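Local coordinates for protein malonyl CoA-ACP transacylase (Xanthomonas oryzae pv. oryzae, PDB 3K89) that probably transfers the malonyl group from malonyl-CoA to the holo acyl carrier protein, supplying malonyl-ACP for fatty acid synthesis, at residues 5-11 with 271-277. Residues are numbered along the deposited sequence; the frame is centred on the assembly and turned at random.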
loop_
_atom_site.group_PDB
_atom_site.type_symbol
_atom_site.label_atom_id
_atom_site.label_comp_id
_atom_site.label_asym_id
_atom_site.label_seq_id
_atom_site.Cartn_x
_atom_site.Cartn_y
_atom_site.Cartn_z
ATOM N N THR A 5 16.246 7.560 13.262
ATOM C CA THR A 5 16.646 6.456 12.385
ATOM C C THR A 5 15.517 5.484 12.038
ATOM O O THR A 5 15.745 4.540 11.290
ATOM C CB THR A 5 17.834 5.629 12.958
ATOM O OG1 THR A 5 17.436 4.951 14.160
ATOM C CG2 THR A 5 19.036 6.539 13.234
ATOM N N LEU A 6 14.318 5.718 12.575
ATOM C CA LEU A 6 13.212 4.761 12.417
ATOM C C LEU A 6 12.114 5.267 11.476
ATOM O O LEU A 6 11.667 6.383 11.614
ATOM C CB LEU A 6 12.604 4.434 13.787
ATOM C CG LEU A 6 11.366 3.532 13.899
ATOM C CD1 LEU A 6 11.657 2.079 13.524
ATOM C CD2 LEU A 6 10.824 3.595 15.302
ATOM N N ALA A 7 11.681 4.435 10.529
ATOM C CA ALA A 7 10.481 4.750 9.747
ATOM C C ALA A 7 9.469 3.614 9.907
ATOM O O ALA A 7 9.838 2.479 10.223
ATOM C CB ALA A 7 10.815 4.946 8.272
ATOM N N PHE A 8 8.195 3.933 9.694
ATOM C CA PHE A 8 7.142 2.914 9.625
ATOM C C PHE A 8 6.606 2.924 8.200
ATOM O O PHE A 8 6.457 4.002 7.604
ATOM C CB PHE A 8 5.998 3.236 10.583
ATOM C CG PHE A 8 6.132 2.603 11.939
ATOM C CD1 PHE A 8 7.363 2.587 12.597
ATOM C CD2 PHE A 8 5.016 2.065 12.574
ATOM C CE1 PHE A 8 7.469 2.007 13.865
ATOM C CE2 PHE A 8 5.110 1.489 13.838
ATOM C CZ PHE A 8 6.343 1.459 14.482
ATOM N N VAL A 9 6.338 1.727 7.675
ATOM C CA VAL A 9 5.703 1.573 6.340
ATOM C C VAL A 9 4.431 0.752 6.499
ATOM O O VAL A 9 4.371 -0.134 7.349
ATOM C CB VAL A 9 6.639 0.951 5.260
ATOM C CG1 VAL A 9 7.840 1.878 4.967
ATOM C CG2 VAL A 9 7.112 -0.451 5.634
ATOM N N PHE A 10 3.425 1.041 5.664
ATOM C CA PHE A 10 2.122 0.395 5.811
ATOM C C PHE A 10 1.769 -0.357 4.543
ATOM O O PHE A 10 1.922 0.176 3.446
ATOM C CB PHE A 10 1.056 1.450 6.125
ATOM C CG PHE A 10 1.352 2.229 7.384
ATOM C CD1 PHE A 10 2.181 3.363 7.344
ATOM C CD2 PHE A 10 0.844 1.794 8.611
ATOM C CE1 PHE A 10 2.480 4.066 8.549
ATOM C CE2 PHE A 10 1.112 2.494 9.803
ATOM C CZ PHE A 10 1.945 3.624 9.771
ATOM N N PRO A 11 1.329 -1.617 4.692
ATOM C CA PRO A 11 1.064 -2.458 3.523
ATOM C C PRO A 11 -0.245 -2.161 2.805
ATOM O O PRO A 11 -1.140 -1.519 3.347
ATOM C CB PRO A 11 1.003 -3.866 4.118
ATOM C CG PRO A 11 0.452 -3.637 5.480
ATOM C CD PRO A 11 1.121 -2.349 5.955
ATOM N N ILE A 271 17.276 7.055 7.713
ATOM C CA ILE A 271 16.576 5.875 8.203
ATOM C C ILE A 271 17.423 4.601 8.049
ATOM O O ILE A 271 17.955 4.330 6.966
ATOM C CB ILE A 271 15.216 5.697 7.472
ATOM C CG1 ILE A 271 14.327 6.938 7.679
ATOM C CG2 ILE A 271 14.508 4.417 7.933
ATOM C CD1 ILE A 271 14.006 7.244 9.131
ATOM N N THR A 272 17.534 3.840 9.139
ATOM C CA THR A 272 18.250 2.553 9.178
ATOM C C THR A 272 17.356 1.410 9.667
ATOM O O THR A 272 17.715 0.232 9.552
ATOM C CB THR A 272 19.488 2.613 10.120
ATOM O OG1 THR A 272 19.050 2.793 11.469
ATOM C CG2 THR A 272 20.418 3.752 9.732
ATOM N N ARG A 273 16.199 1.756 10.230
ATOM C CA ARG A 273 15.283 0.767 10.795
ATOM C C ARG A 273 13.890 1.045 10.262
ATOM O O ARG A 273 13.444 2.173 10.314
ATOM C CB ARG A 273 15.240 0.858 12.322
ATOM C CG ARG A 273 16.575 0.650 13.044
ATOM C CD ARG A 273 16.451 1.119 14.493
ATOM N NE ARG A 273 17.495 0.568 15.352
ATOM C CZ ARG A 273 17.563 0.753 16.673
ATOM N NH1 ARG A 273 16.650 1.482 17.302
ATOM N NH2 ARG A 273 18.550 0.202 17.369
ATOM N N ILE A 274 13.219 0.011 9.755
ATOM C CA ILE A 274 11.866 0.188 9.216
ATOM C C ILE A 274 10.938 -0.886 9.755
ATOM O O ILE A 274 11.202 -2.091 9.614
ATOM C CB ILE A 274 11.852 0.188 7.664
ATOM C CG1 ILE A 274 12.791 1.264 7.097
ATOM C CG2 ILE A 274 10.422 0.404 7.129
ATOM C CD1 ILE A 274 12.908 1.289 5.582
ATOM N N ALA A 275 9.848 -0.458 10.374
ATOM C CA ALA A 275 8.820 -1.410 10.808
ATOM C C ALA A 275 7.734 -1.495 9.759
ATOM O O ALA A 275 7.264 -0.466 9.277
ATOM C CB ALA A 275 8.224 -0.985 12.122
ATOM N N GLU A 276 7.311 -2.719 9.440
ATOM C CA GLU A 276 6.135 -2.911 8.597
ATOM C C GLU A 276 4.921 -2.993 9.520
ATOM O O GLU A 276 4.715 -3.995 10.232
ATOM C CB GLU A 276 6.292 -4.161 7.717
ATOM C CG GLU A 276 5.108 -4.355 6.749
ATOM C CD GLU A 276 5.390 -5.337 5.621
ATOM O OE1 GLU A 276 6.409 -6.053 5.693
ATOM O OE2 GLU A 276 4.620 -5.355 4.644
ATOM N N CYS A 277 4.114 -1.934 9.503
ATOM C CA CYS A 277 3.067 -1.761 10.498
ATOM C C CYS A 277 1.718 -2.195 9.936
ATOM O O CYS A 277 0.932 -1.379 9.459
ATOM C CB CYS A 277 3.029 -0.298 10.943
ATOM S SG CYS A 277 1.978 0.000 12.359
#
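The thiol of C277 touches two phenylalanine rings at once: SG lies 4.8 Å from the centroid of the F8 ring, at its edge, and as far from the centroid of F10, which it meets obliquely. With SG anti to the backbone N (chi1 -170°), the sulfur reaches both rings, and CB adds its own contact, 3.5 Å from F8 CD2. A275 CB comes over one face of the F8 ring, offset toward its rim, a CH-pi contact 3.8 Å from the centroid. Between the backbones the hydrogen bonds alternate in the parallel manner: A7 N to R273 O, A275 N to A7 O, V9 N to A275 O, then C277 N to V9 O at 2.8 Å and nearly straight (173°). At the other end T5 O accepts two N-H groups, from T272 and R273. Strands 6-10 and 273-276 are neighbours in the parallel sheet of the acyl transferase fold; strand 86-92 flanks 6-10 on its other edge and leads to S94, the predicted nucleophile. On the face opposite F8 and A275, I274 CG2 packs 3.7 Å from V9 CG1, and A7 CB meets I271 CG2 at the same distance. E276, on this face too, extends its carboxylate to S284 OG and L283 N at the start of helix 282-290. C277 O is buried without a hydrogen-bond partner, 3.3 Å from F10 CD2, while P11, just past the strand, borders the bound glycerol.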